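Local coordinates for protein EvdO1 (Micromonospora carbonacea, PDB 4XBZ) that probably acts as a metal-dependent oxygenase of the phytanoyl-CoA dioxygenase family, carrying out an oxidative cyclization in orthosomycin biosynthesis, at residues G62-Q67 with A122-L127; R77-R82 with D113-I118; D81-T86 with A103-I108; I108-D113 with T142-V147; I183-A188 with R255-E260. All blocks are in the same frame, centred on the assembly; numbering follows the deposited sequence.

Contact 1: G62-Q67 with A122-L127; sequences GLLTPQ and AGHPLL
Leu63 and His124 run alongside each other, pointing in opposite senses, and the tight part of the contact is built on that overlap. The chi1 of Leu63 (174°) puts CG opposite the backbone N and carries CD1 over one face of the imidazole, 4.1 Å from the His124 ring centroid and 24° off its normal, a CH-pi contact displaced toward the rim. The same methyl packs on the first turn of the helix that His124 caps, with Leu63 CD1 3.9 Å from Leu126 CB. Leu64 CD2 comes obliquely to the ring, 3.6 Å from His124 CD2. The ring's rotation is fixed at ND1, where Leu126 N donates almost in the ring plane (3.1 Å), the N-cap bond of helix 125-134. The polar side is looser. His124 NE2 gives Leu63 O only a weak bond, 3.3 Å long and bent to 124° at the hydrogen, and Leu63 O also accepts from Arg40. A water joins His124 NE2 to Thr65 N, itself in the N-cap residue of helix 66-86. The contact brings together the starts of helices 66-86 and 125-134, with Leu63, Leu64 and Leu127 resting on Ile183 of strand 179-184 and Arg292 of helix 275-293 touching His124.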
# COMPACT_ATOMS: atom_id res chain seq x y z
N GLY A 62 -11.51 15.49 -10.23
CA GLY A 62 -12.25 15.00 -11.38
C GLY A 62 -12.49 13.50 -11.49
O GLY A 62 -12.40 12.93 -12.58
N LEU A 63 -12.79 12.85 -10.37
CA LEU A 63 -13.08 11.41 -10.38
C LEU A 63 -14.30 11.11 -11.25
O LEU A 63 -14.29 10.18 -12.05
CB LEU A 63 -13.31 10.89 -8.96
CG LEU A 63 -13.77 9.43 -8.88
CD1 LEU A 63 -12.69 8.48 -9.31
CD2 LEU A 63 -14.29 9.07 -7.48
N LEU A 64 -15.34 11.92 -11.11
CA LEU A 64 -16.61 11.64 -11.78
C LEU A 64 -16.80 12.49 -13.04
O LEU A 64 -16.41 13.66 -13.07
CB LEU A 64 -17.78 11.88 -10.83
CG LEU A 64 -17.78 11.13 -9.50
CD1 LEU A 64 -18.95 11.59 -8.64
CD2 LEU A 64 -17.85 9.65 -9.75
N THR A 65 -17.41 11.89 -14.06
CA THR A 65 -17.99 12.69 -15.15
C THR A 65 -19.08 13.60 -14.59
O THR A 65 -19.65 13.33 -13.53
CB THR A 65 -18.60 11.82 -16.27
OG1 THR A 65 -19.73 11.10 -15.77
CG2 THR A 65 -17.57 10.87 -16.84
N PRO A 66 -19.38 14.70 -15.30
CA PRO A 66 -20.51 15.57 -14.94
C PRO A 66 -21.84 14.82 -14.79
O PRO A 66 -22.56 15.06 -13.82
CB PRO A 66 -20.56 16.57 -16.10
CG PRO A 66 -19.13 16.70 -16.51
CD PRO A 66 -18.55 15.30 -16.37
N GLN A 67 -22.15 13.93 -15.73
CA GLN A 67 -23.40 13.16 -15.70
C GLN A 67 -23.52 12.26 -14.47
O GLN A 67 -24.59 12.21 -13.85
CB GLN A 67 -23.54 12.31 -16.97
CG GLN A 67 -24.80 11.44 -17.05
CD GLN A 67 -26.09 12.25 -17.17
OE1 GLN A 67 -26.60 12.79 -16.18
NE2 GLN A 67 -26.63 12.32 -18.38
N ALA A 122 -20.03 2.54 -6.39
CA ALA A 122 -19.19 1.67 -5.60
C ALA A 122 -18.41 0.69 -6.47
O ALA A 122 -17.51 0.02 -5.98
CB ALA A 122 -20.03 0.91 -4.55
N GLY A 123 -18.73 0.62 -7.76
CA GLY A 123 -17.96 -0.18 -8.70
C GLY A 123 -17.14 0.63 -9.68
O GLY A 123 -16.62 0.11 -10.66
N HIS A 124 -17.03 1.94 -9.42
CA HIS A 124 -16.31 2.88 -10.28
C HIS A 124 -14.85 2.46 -10.45
O HIS A 124 -14.09 2.47 -9.48
CB HIS A 124 -16.40 4.29 -9.70
CG HIS A 124 -15.93 5.38 -10.62
ND1 HIS A 124 -14.69 5.37 -11.22
CD2 HIS A 124 -16.53 6.52 -11.03
CE1 HIS A 124 -14.55 6.46 -11.96
NE2 HIS A 124 -15.65 7.18 -11.86
N PRO A 125 -14.45 2.14 -11.69
CA PRO A 125 -13.16 1.52 -12.02
C PRO A 125 -11.94 2.41 -11.74
O PRO A 125 -10.88 1.85 -11.45
CB PRO A 125 -13.29 1.24 -13.52
CG PRO A 125 -14.26 2.28 -14.02
CD PRO A 125 -15.23 2.48 -12.90
N LEU A 126 -12.07 3.73 -11.80
CA LEU A 126 -10.95 4.60 -11.44
C LEU A 126 -10.76 4.59 -9.93
O LEU A 126 -9.63 4.51 -9.42
CB LEU A 126 -11.16 6.03 -11.96
CG LEU A 126 -11.11 6.24 -13.48
CD1 LEU A 126 -11.07 7.73 -13.85
CD2 LEU A 126 -9.94 5.49 -14.12
N LEU A 127 -11.88 4.67 -9.20
CA LEU A 127 -11.85 4.56 -7.75
C LEU A 127 -11.18 3.24 -7.30
O LEU A 127 -10.22 3.25 -6.51
CB LEU A 127 -13.27 4.67 -7.18
CG LEU A 127 -13.49 4.47 -5.69
CD1 LEU A 127 -12.57 5.34 -4.86
CD2 LEU A 127 -14.97 4.72 -5.31
O HOH W 1 -17.56 9.05 -13.66

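Contact 2: R77-R82 with D113-I118; sequences RALIDR and DKARPI
Leu79 points its two methyls at different partners of 113-118, and their directions define the contact. CD1 meets Ile118 tip to tip, Leu79 CD1 lying 3.8 Å from Ile118 CD1, and also touches Ala115 (CB at 4.1 Å). CD2 turns to the lysine instead: the two side chains cross at about a right angle, with Leu79 CD2 3.7 Å from Lys114 CB. One turn further along the helix, Arg82 runs extended from CG to NE and likewise crosses Lys114 nearly perpendicularly. Its NH1 sits 3.9 Å from Lys114 CG, and Lys114 CE lies over one face of the guanidinium, an approach to the lysine's aliphatic part. The charged ends stay apart, Arg82 NH2 and Lys114 NZ being 5.6 Å from each other. A bend at the last torsion of Lys114 (chi4 54°) directs NZ elsewhere, to a salt bridge with Asp91 and a hydrogen bond to Glu109 O. The contact passes from a buried apolar end at Ile118 to an exposed end at Arg82, where a guanidinium lies across the lysine chain. It sets helix 66-86 against the junction of helices 111-114 and 116-121, with Ile108 of strand 105-109 touching both Leu79 and Lys114.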
# COMPACT_ATOMS: atom_id res chain seq x y z
N ARG A 77 -29.94 13.61 -2.66
CA ARG A 77 -31.08 14.42 -2.27
C ARG A 77 -32.25 13.50 -1.88
O ARG A 77 -32.89 13.68 -0.84
CB ARG A 77 -31.50 15.36 -3.39
CG ARG A 77 -32.65 16.28 -2.98
CD ARG A 77 -33.43 16.78 -4.19
NE ARG A 77 -34.01 15.67 -4.94
CZ ARG A 77 -35.05 14.94 -4.54
NH1 ARG A 77 -35.63 15.18 -3.37
NH2 ARG A 77 -35.51 13.96 -5.30
N ALA A 78 -32.49 12.50 -2.72
CA ALA A 78 -33.55 11.53 -2.49
C ALA A 78 -33.41 10.86 -1.13
O ALA A 78 -34.40 10.67 -0.43
CB ALA A 78 -33.55 10.50 -3.60
N LEU A 79 -32.19 10.51 -0.74
CA LEU A 79 -31.98 9.82 0.53
C LEU A 79 -32.21 10.74 1.71
O LEU A 79 -32.78 10.34 2.73
CB LEU A 79 -30.57 9.23 0.60
CG LEU A 79 -30.41 7.98 -0.26
CD1 LEU A 79 -28.97 7.76 -0.64
CD2 LEU A 79 -30.98 6.78 0.49
N ILE A 80 -31.78 11.98 1.56
CA ILE A 80 -31.94 12.94 2.63
C ILE A 80 -33.43 13.22 2.80
O ILE A 80 -33.93 13.26 3.92
CB ILE A 80 -31.16 14.25 2.36
CG1 ILE A 80 -29.65 14.00 2.49
CG2 ILE A 80 -31.60 15.33 3.33
CD1 ILE A 80 -28.78 15.24 2.18
N ASP A 81 -34.13 13.36 1.68
CA ASP A 81 -35.57 13.64 1.72
C ASP A 81 -36.30 12.50 2.45
O ASP A 81 -37.21 12.74 3.25
CB ASP A 81 -36.12 13.84 0.29
CG ASP A 81 -37.59 14.25 0.27
OD1 ASP A 81 -38.06 14.93 1.21
OD2 ASP A 81 -38.29 13.89 -0.70
N ARG A 82 -35.86 11.27 2.20
CA ARG A 82 -36.43 10.10 2.85
C ARG A 82 -36.24 10.14 4.36
O ARG A 82 -37.17 9.84 5.12
CB ARG A 82 -35.80 8.83 2.28
CG ARG A 82 -35.95 7.59 3.15
CD ARG A 82 -35.26 6.40 2.51
NE ARG A 82 -35.49 5.16 3.24
CZ ARG A 82 -35.05 3.97 2.85
NH1 ARG A 82 -34.36 3.85 1.71
NH2 ARG A 82 -35.30 2.90 3.58
N ASP A 113 -26.83 0.06 -0.79
CA ASP A 113 -28.02 -0.78 -0.88
C ASP A 113 -29.26 0.06 -1.22
O ASP A 113 -30.19 -0.41 -1.87
CB ASP A 113 -28.22 -1.53 0.44
CG ASP A 113 -29.34 -2.56 0.37
OD1 ASP A 113 -29.42 -3.31 -0.63
OD2 ASP A 113 -30.13 -2.64 1.34
N LYS A 114 -29.26 1.32 -0.79
CA LYS A 114 -30.48 2.12 -0.83
C LYS A 114 -30.70 2.82 -2.17
O LYS A 114 -31.81 3.18 -2.50
CB LYS A 114 -30.48 3.15 0.31
CG LYS A 114 -30.65 2.52 1.69
CD LYS A 114 -30.49 3.54 2.82
CE LYS A 114 -30.77 2.89 4.18
NZ LYS A 114 -29.93 1.66 4.44
N ALA A 115 -29.65 2.98 -2.95
CA ALA A 115 -29.75 3.79 -4.15
C ALA A 115 -28.85 3.26 -5.26
O ALA A 115 -27.63 3.25 -5.13
CB ALA A 115 -29.39 5.23 -3.83
N ARG A 116 -29.47 2.85 -6.36
CA ARG A 116 -28.77 2.22 -7.46
C ARG A 116 -27.62 3.07 -8.05
O ARG A 116 -26.57 2.52 -8.40
CB ARG A 116 -29.78 1.85 -8.57
CG ARG A 116 -29.20 0.95 -9.66
CD ARG A 116 -30.22 0.55 -10.73
NE ARG A 116 -29.55 0.07 -11.93
CZ ARG A 116 -29.17 -1.19 -12.13
NH1 ARG A 116 -29.43 -2.10 -11.21
NH2 ARG A 116 -28.55 -1.54 -13.25
N PRO A 117 -27.79 4.40 -8.15
CA PRO A 117 -26.63 5.14 -8.68
C PRO A 117 -25.41 5.07 -7.76
O PRO A 117 -24.28 5.20 -8.24
CB PRO A 117 -27.15 6.57 -8.78
CG PRO A 117 -28.62 6.42 -8.94
CD PRO A 117 -28.98 5.27 -8.05
N ILE A 118 -25.63 4.88 -6.47
CA ILE A 118 -24.53 4.83 -5.51
C ILE A 118 -23.84 3.44 -5.49
O ILE A 118 -22.61 3.35 -5.36
CB ILE A 118 -25.03 5.24 -4.11
CG1 ILE A 118 -25.52 6.70 -4.15
CG2 ILE A 118 -23.94 5.08 -3.08
CD1 ILE A 118 -25.94 7.25 -2.80

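Contact 3: D81-T86 with A103-I108; sequences DRAWST and AAPVRI
Trp84 lays one face of its indole over the ring of Pro105, the two side chains crossing at about a right angle. Pro105 CD stands 3.5 Å from the centroid of the six-membered ring of Trp84 and 15° off its normal, which identifies a CH-pi contact made over the face. The closest pair is Trp84 CZ2 with Pro105 CD at 3.4 Å. The benzo end of the indole also reaches the loop residues before the strand: Trp84 CH2 is 3.5 Å from Ala104 CB, and Trp84 CZ3 is 3.7 Å from Ala103 O, both obliquely. With chi1 at -77°, CG of Trp84 stands opposite its own carbonyl carbon, which brings the ring across to the strand. Ala83, by contrast, faces the strand directly. Its single methyl touches Pro105 and Ile108 together, with Ala83 CB 4.1 Å from Pro105 CG and 4.2 Å from Ile108 CD1. Apart from the approach of Trp84 CZ3 to Ala103 O, the side chains meet by apolar and CH-pi contacts. The last turns of helix 66-86 (residues 81-86) lie across strand 105-109, the short axes coming within 9.5 Å of each other at 122° between their N-to-C directions. Beyond Pro105 the strand makes a classic beta bulge, Val106 and Arg107 both opposite Val93 of the outermost strand 92-94, while Ile108 pairs with Met146 of strand 139-147.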
# COMPACT_ATOMS: atom_id res chain seq x y z
N ASP A 81 -34.13 13.36 1.68
CA ASP A 81 -35.57 13.64 1.72
C ASP A 81 -36.30 12.50 2.45
O ASP A 81 -37.21 12.74 3.25
CB ASP A 81 -36.12 13.84 0.29
CG ASP A 81 -37.59 14.25 0.27
OD1 ASP A 81 -38.06 14.93 1.21
OD2 ASP A 81 -38.29 13.89 -0.70
N ARG A 82 -35.86 11.27 2.20
CA ARG A 82 -36.43 10.10 2.85
C ARG A 82 -36.24 10.14 4.36
O ARG A 82 -37.17 9.84 5.12
CB ARG A 82 -35.80 8.83 2.28
CG ARG A 82 -35.95 7.59 3.15
CD ARG A 82 -35.26 6.40 2.51
NE ARG A 82 -35.49 5.16 3.24
CZ ARG A 82 -35.05 3.97 2.85
NH1 ARG A 82 -34.36 3.85 1.71
NH2 ARG A 82 -35.30 2.90 3.58
N ALA A 83 -35.04 10.52 4.80
CA ALA A 83 -34.74 10.52 6.22
C ALA A 83 -35.64 11.49 6.97
O ALA A 83 -36.12 11.18 8.06
CB ALA A 83 -33.28 10.87 6.46
N TRP A 84 -35.89 12.65 6.37
CA TRP A 84 -36.77 13.65 6.95
C TRP A 84 -38.23 13.19 6.98
O TRP A 84 -38.92 13.39 7.98
CB TRP A 84 -36.68 14.96 6.17
CG TRP A 84 -35.47 15.78 6.44
CD1 TRP A 84 -34.44 16.05 5.58
CD2 TRP A 84 -35.15 16.46 7.66
NE1 TRP A 84 -33.52 16.86 6.18
CE2 TRP A 84 -33.92 17.13 7.46
CE3 TRP A 84 -35.78 16.58 8.90
CZ2 TRP A 84 -33.32 17.91 8.45
CZ3 TRP A 84 -35.18 17.34 9.88
CH2 TRP A 84 -33.96 18.00 9.65
N SER A 85 -38.69 12.61 5.88
CA SER A 85 -40.07 12.15 5.77
C SER A 85 -40.43 11.14 6.86
O SER A 85 -41.55 11.15 7.36
CB SER A 85 -40.34 11.50 4.41
OG SER A 85 -40.13 12.42 3.35
N THR A 86 -39.48 10.28 7.22
CA THR A 86 -39.79 9.13 8.06
C THR A 86 -39.44 9.33 9.53
O THR A 86 -40.09 8.77 10.41
CB THR A 86 -39.05 7.87 7.59
OG1 THR A 86 -37.66 7.97 7.91
CG2 THR A 86 -39.21 7.68 6.09
N ALA A 103 -34.05 18.45 16.04
CA ALA A 103 -33.37 17.19 15.72
C ALA A 103 -33.21 17.06 14.20
O ALA A 103 -34.14 17.34 13.45
CB ALA A 103 -34.13 16.00 16.29
N ALA A 104 -32.04 16.64 13.74
CA ALA A 104 -31.82 16.46 12.31
C ALA A 104 -31.00 15.20 12.03
O ALA A 104 -30.31 14.72 12.92
CB ALA A 104 -31.15 17.67 11.73
N PRO A 105 -31.12 14.64 10.82
CA PRO A 105 -30.26 13.52 10.43
C PRO A 105 -28.92 14.02 9.88
O PRO A 105 -28.91 15.06 9.22
CB PRO A 105 -31.07 12.82 9.33
CG PRO A 105 -31.84 13.96 8.68
CD PRO A 105 -32.11 14.97 9.77
N VAL A 106 -27.83 13.31 10.15
CA VAL A 106 -26.51 13.75 9.71
C VAL A 106 -25.78 12.66 8.92
O VAL A 106 -24.76 12.95 8.27
CB VAL A 106 -25.63 14.20 10.91
CG1 VAL A 106 -26.14 15.53 11.48
CG2 VAL A 106 -25.61 13.14 11.98
N ARG A 107 -26.28 11.43 9.00
CA ARG A 107 -25.65 10.32 8.29
C ARG A 107 -26.63 9.20 8.00
O ARG A 107 -27.40 8.79 8.86
CB ARG A 107 -24.46 9.79 9.10
CG ARG A 107 -23.64 8.67 8.45
CD ARG A 107 -22.52 8.24 9.39
NE ARG A 107 -21.93 6.94 9.02
CZ ARG A 107 -20.62 6.72 8.83
NH1 ARG A 107 -19.74 7.72 8.95
NH2 ARG A 107 -20.18 5.50 8.51
N ILE A 108 -26.58 8.71 6.77
CA ILE A 108 -27.36 7.55 6.36
C ILE A 108 -26.41 6.37 6.02
O ILE A 108 -25.49 6.53 5.23
CB ILE A 108 -28.27 7.90 5.14
CG1 ILE A 108 -29.29 8.97 5.55
CG2 ILE A 108 -28.99 6.69 4.61
CD1 ILE A 108 -29.86 9.73 4.40

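Contact 4: I108-D113 with T142-V147; sequences IEYVVD and TWDSMV
Ile108 and Met146 form a hydrogen-bonded antiparallel pair, Ile108 N to Met146 O and Met146 N to Ile108 O both at 3.0 Å and in the carbonyl planes. Glu109 and Ser145 follow as a non-hydrogen-bonded pair, and Tyr110 N then binds Asp144 O at 3.0 Å. This is an antiparallel ladder in the larger sheet of the double-stranded beta-helix fold. Strand 105-109 ends here: Tyr110 (phi 64°) turns the chain into helix 111-114. Asp144 OD1 accepts from Val112 N at 3.0 Å and 163°, from above the carboxylate plane, and lies 2.9 Å from Val111 N. With chi1 at 80°, CG of Asp144 stands between its own backbone N and carbonyl carbon, which turns the carboxylate to the helix start. With an alanine here, Val112 N would probably lose its acceptor, and the turn a side-chain tie to the neighbouring strand. Val111 crosses Met146 at about a right angle, its CG1 3.9 Å from Met146 CB. Glu109 bends at chi2 back over Ser145, its OE2 held by Arg107, and a water joins Glu109 OE1 to Asp144 N. A second water donates to Asp144 OD2 at 2.7 Å, and lies at the edge of the Tyr110 ring, in its plane.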
# COMPACT_ATOMS: atom_id res chain seq x y z
N ILE A 108 -26.58 8.71 6.77
CA ILE A 108 -27.36 7.55 6.36
C ILE A 108 -26.41 6.37 6.02
O ILE A 108 -25.49 6.53 5.23
CB ILE A 108 -28.27 7.90 5.14
CG1 ILE A 108 -29.29 8.97 5.55
CG2 ILE A 108 -28.99 6.69 4.61
CD1 ILE A 108 -29.86 9.73 4.40
N GLU A 109 -26.63 5.21 6.64
CA GLU A 109 -25.79 4.03 6.37
C GLU A 109 -26.36 3.13 5.29
O GLU A 109 -27.59 3.04 5.12
CB GLU A 109 -25.60 3.18 7.63
CG GLU A 109 -24.94 3.90 8.80
CD GLU A 109 -23.43 3.92 8.74
OE1 GLU A 109 -22.82 3.25 7.87
OE2 GLU A 109 -22.85 4.62 9.59
N TYR A 110 -25.45 2.44 4.60
CA TYR A 110 -25.78 1.44 3.58
C TYR A 110 -26.50 2.11 2.42
O TYR A 110 -27.52 1.63 1.93
CB TYR A 110 -26.61 0.30 4.18
CG TYR A 110 -26.03 -0.20 5.48
CD1 TYR A 110 -24.78 -0.81 5.51
CD2 TYR A 110 -26.71 -0.03 6.68
CE1 TYR A 110 -24.22 -1.25 6.70
CE2 TYR A 110 -26.16 -0.46 7.89
CZ TYR A 110 -24.91 -1.08 7.89
OH TYR A 110 -24.34 -1.52 9.07
N VAL A 111 -25.93 3.23 1.97
CA VAL A 111 -26.48 4.00 0.87
C VAL A 111 -26.26 3.27 -0.44
O VAL A 111 -26.91 3.57 -1.44
CB VAL A 111 -25.86 5.40 0.79
CG1 VAL A 111 -26.13 6.18 2.07
CG2 VAL A 111 -24.37 5.29 0.55
N VAL A 112 -25.32 2.33 -0.45
CA VAL A 112 -25.08 1.52 -1.64
C VAL A 112 -26.25 0.55 -1.87
O VAL A 112 -26.63 0.26 -3.00
CB VAL A 112 -23.74 0.74 -1.52
CG1 VAL A 112 -23.81 -0.61 -2.22
CG2 VAL A 112 -22.58 1.60 -2.04
N ASP A 113 -26.83 0.06 -0.79
CA ASP A 113 -28.02 -0.78 -0.88
C ASP A 113 -29.26 0.06 -1.22
O ASP A 113 -30.19 -0.41 -1.87
CB ASP A 113 -28.22 -1.53 0.44
CG ASP A 113 -29.34 -2.56 0.37
OD1 ASP A 113 -29.42 -3.31 -0.63
OD2 ASP A 113 -30.13 -2.64 1.34
N THR A 142 -16.00 -1.89 3.10
CA THR A 142 -16.55 -2.14 4.42
C THR A 142 -17.71 -1.19 4.71
O THR A 142 -18.82 -1.40 4.22
CB THR A 142 -15.46 -2.04 5.53
OG1 THR A 142 -14.81 -0.77 5.45
CG2 THR A 142 -14.39 -3.17 5.38
N TRP A 143 -17.46 -0.16 5.50
CA TRP A 143 -18.44 0.87 5.72
C TRP A 143 -18.77 1.58 4.42
O TRP A 143 -17.88 1.84 3.60
CB TRP A 143 -17.95 1.87 6.78
CG TRP A 143 -18.14 1.38 8.21
CD1 TRP A 143 -19.18 1.69 9.06
CD2 TRP A 143 -17.29 0.48 8.94
NE1 TRP A 143 -19.02 1.04 10.26
CE2 TRP A 143 -17.87 0.29 10.21
CE3 TRP A 143 -16.09 -0.18 8.64
CZ2 TRP A 143 -17.29 -0.53 11.19
CZ3 TRP A 143 -15.52 -1.00 9.61
CH2 TRP A 143 -16.12 -1.17 10.87
N ASP A 144 -20.05 1.86 4.21
CA ASP A 144 -20.49 2.73 3.12
C ASP A 144 -21.63 3.61 3.63
O ASP A 144 -22.58 3.13 4.26
CB ASP A 144 -20.88 1.92 1.87
CG ASP A 144 -22.30 1.32 1.94
OD1 ASP A 144 -23.27 2.05 1.66
OD2 ASP A 144 -22.45 0.11 2.25
N SER A 145 -21.54 4.91 3.39
CA SER A 145 -22.51 5.84 3.97
C SER A 145 -22.48 7.19 3.29
O SER A 145 -21.58 7.48 2.52
CB SER A 145 -22.24 6.02 5.47
OG SER A 145 -20.94 6.54 5.70
N MET A 146 -23.48 8.02 3.59
CA MET A 146 -23.41 9.41 3.20
C MET A 146 -23.47 10.26 4.44
O MET A 146 -24.29 10.02 5.35
CB MET A 146 -24.53 9.77 2.24
CG MET A 146 -24.36 11.15 1.64
SD MET A 146 -25.67 11.54 0.46
CE MET A 146 -27.09 11.48 1.54
N VAL A 147 -22.58 11.25 4.50
CA VAL A 147 -22.56 12.23 5.59
C VAL A 147 -22.86 13.61 5.02
O VAL A 147 -22.41 13.96 3.93
CB VAL A 147 -21.21 12.24 6.32
CG1 VAL A 147 -21.22 13.26 7.46
CG2 VAL A 147 -20.88 10.86 6.87
O HOH W 2 -21.72 0.61 6.58
O HOH W 3 -24.87 -0.95 1.64

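Contact 5: I183-A188 with R255-E260; sequences IYLDPA and RVIYFE
Asp186 and Arg255 both set CG opposite their carbonyl carbon (chi1 -55° and -53°), and a bend at the arginine chi3 swings its guanidinium side-on to the carboxylate. Carboxylate and guanidinium are nearly coplanar, their planes 17° apart. In this bidentate salt bridge Arg255 NE donates to Asp186 OD2 at 2.6 Å and Arg255 NH2 to Asp186 OD1 at 2.7 Å, both on the syn side, while Arg255 N adds a third bond, to OD2 on its anti side at 2.8 Å. Leu185 CB packs over one face of the guanidinium, and NH1 is taken by Gln73 O. An asparagine in place of Asp186 would probably leave the buried arginine charge without its mate, an amide nitrogen being unable to accept. Strands 179-184 and 256-263 run antiparallel, adjacent in the larger sheet of the double-stranded beta-helix. Ile183 N binds Ile257 O almost straight, and Leu185 N binds Arg255 O. On one face Val256 CG2 sits over the Tyr184 ring, 3.6 Å from its centroid, and a water links the hydroxyls of Tyr184 and Tyr258, the latter's side chain about 6 Å from the nickel ion. On the other, Leu185 CD1 meets Ile257 CD1 at 4.1 Å.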
# COMPACT_ATOMS: atom_id res chain seq x y z
N ILE A 183 -16.30 10.94 -1.41
CA ILE A 183 -16.71 11.49 -2.70
C ILE A 183 -17.67 12.67 -2.49
O ILE A 183 -18.73 12.54 -1.88
CB ILE A 183 -17.33 10.41 -3.56
CG1 ILE A 183 -16.36 9.23 -3.63
CG2 ILE A 183 -17.65 10.93 -4.95
CD1 ILE A 183 -16.84 8.06 -4.44
N TYR A 184 -17.26 13.84 -2.96
CA TYR A 184 -17.95 15.08 -2.63
C TYR A 184 -19.06 15.44 -3.61
O TYR A 184 -18.84 15.56 -4.82
CB TYR A 184 -16.93 16.22 -2.55
CG TYR A 184 -16.17 16.20 -1.25
CD1 TYR A 184 -15.35 15.12 -0.93
CD2 TYR A 184 -16.28 17.24 -0.34
CE1 TYR A 184 -14.67 15.08 0.27
CE2 TYR A 184 -15.59 17.21 0.85
CZ TYR A 184 -14.78 16.12 1.15
OH TYR A 184 -14.10 16.06 2.34
N LEU A 185 -20.27 15.59 -3.06
CA LEU A 185 -21.43 15.94 -3.86
C LEU A 185 -21.60 17.46 -3.86
O LEU A 185 -22.16 18.04 -4.79
CB LEU A 185 -22.69 15.28 -3.31
CG LEU A 185 -22.67 13.77 -3.08
CD1 LEU A 185 -24.08 13.20 -3.00
CD2 LEU A 185 -21.85 13.07 -4.15
N ASP A 186 -21.13 18.09 -2.80
CA ASP A 186 -21.20 19.54 -2.70
C ASP A 186 -19.79 20.08 -2.51
O ASP A 186 -18.91 19.36 -2.01
CB ASP A 186 -22.12 19.94 -1.55
CG ASP A 186 -23.49 19.33 -1.69
OD1 ASP A 186 -24.08 19.39 -2.79
OD2 ASP A 186 -23.97 18.76 -0.69
N PRO A 187 -19.55 21.33 -2.94
CA PRO A 187 -18.20 21.89 -2.76
C PRO A 187 -17.86 22.03 -1.29
O PRO A 187 -18.76 22.13 -0.44
CB PRO A 187 -18.27 23.25 -3.45
CG PRO A 187 -19.70 23.62 -3.43
CD PRO A 187 -20.50 22.33 -3.46
N ALA A 188 -16.57 21.94 -0.99
CA ALA A 188 -16.03 22.17 0.34
C ALA A 188 -14.94 23.23 0.21
O ALA A 188 -13.76 22.89 0.10
CB ALA A 188 -15.47 20.89 0.95
N ARG A 255 -22.62 17.52 1.45
CA ARG A 255 -22.85 16.09 1.42
C ARG A 255 -21.60 15.35 0.90
O ARG A 255 -21.07 15.68 -0.17
CB ARG A 255 -24.07 15.75 0.55
CG ARG A 255 -25.35 16.52 0.92
CD ARG A 255 -26.36 16.49 -0.22
NE ARG A 255 -25.86 17.13 -1.43
CZ ARG A 255 -26.36 16.91 -2.65
NH1 ARG A 255 -27.36 16.05 -2.81
NH2 ARG A 255 -25.83 17.52 -3.71
N VAL A 256 -21.17 14.34 1.65
CA VAL A 256 -20.07 13.48 1.24
C VAL A 256 -20.45 12.00 1.36
O VAL A 256 -20.94 11.57 2.41
CB VAL A 256 -18.79 13.74 2.07
CG1 VAL A 256 -17.67 12.78 1.64
CG2 VAL A 256 -18.34 15.18 1.94
N ILE A 257 -20.22 11.24 0.30
CA ILE A 257 -20.39 9.80 0.31
C ILE A 257 -19.06 9.12 0.65
O ILE A 257 -18.08 9.33 -0.06
CB ILE A 257 -20.90 9.28 -1.05
CG1 ILE A 257 -22.38 9.60 -1.23
CG2 ILE A 257 -20.71 7.78 -1.19
CD1 ILE A 257 -22.90 9.27 -2.61
N TYR A 258 -19.05 8.35 1.75
CA TYR A 258 -17.83 7.69 2.24
C TYR A 258 -17.88 6.19 2.02
O TYR A 258 -18.78 5.50 2.52
CB TYR A 258 -17.60 7.94 3.74
CG TYR A 258 -17.13 9.34 4.08
CD1 TYR A 258 -15.79 9.71 3.93
CD2 TYR A 258 -18.02 10.31 4.54
CE1 TYR A 258 -15.35 10.99 4.24
CE2 TYR A 258 -17.60 11.60 4.84
CZ TYR A 258 -16.25 11.94 4.69
OH TYR A 258 -15.84 13.23 4.99
N PHE A 259 -16.89 5.70 1.28
CA PHE A 259 -16.57 4.28 1.17
C PHE A 259 -15.27 3.95 1.92
O PHE A 259 -14.22 4.46 1.53
CB PHE A 259 -16.38 3.88 -0.29
CG PHE A 259 -17.59 4.08 -1.16
CD1 PHE A 259 -18.87 4.12 -0.62
CD2 PHE A 259 -17.43 4.17 -2.53
CE1 PHE A 259 -19.97 4.29 -1.45
CE2 PHE A 259 -18.52 4.35 -3.36
CZ PHE A 259 -19.79 4.41 -2.83
N GLU A 260 -15.32 3.12 2.97
CA GLU A 260 -14.07 2.57 3.53
C GLU A 260 -13.67 1.25 2.87
O GLU A 260 -14.51 0.46 2.44
CB GLU A 260 -14.15 2.34 5.04
CG GLU A 260 -12.76 2.06 5.65
CD GLU A 260 -12.80 1.38 7.03
OE1 GLU A 260 -13.06 0.14 7.11
OE2 GLU A 260 -12.56 2.07 8.04
O HOH W 4 -13.61 13.89 3.39
O HOH W 5 -19.73 18.33 0.12

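In the fold
From the N terminus, contact 1 opens after strand 57-61 and closes at helix 125-134, a loop that encloses contacts 2 and 3. Both of these start from helix 66-86 and share Asp81 and Arg82; contact 3 closes first, on strand 105-109, and contact 2 on the following helices. Contact 4 starts at Ile108, which it shares with contact 3, and ends on strand 139-147, so it crosses contacts 1 and 2. Contact 5 follows in series and pairs strands 179-184 and 256-263. Strand 256-263 neighbours 139-147, joining contacts 4 and 5 in one sheet; contact 3 lays helix 66-86 on it, while contacts 1 and 2 tie that helix or its start to the helices between 111 and 134.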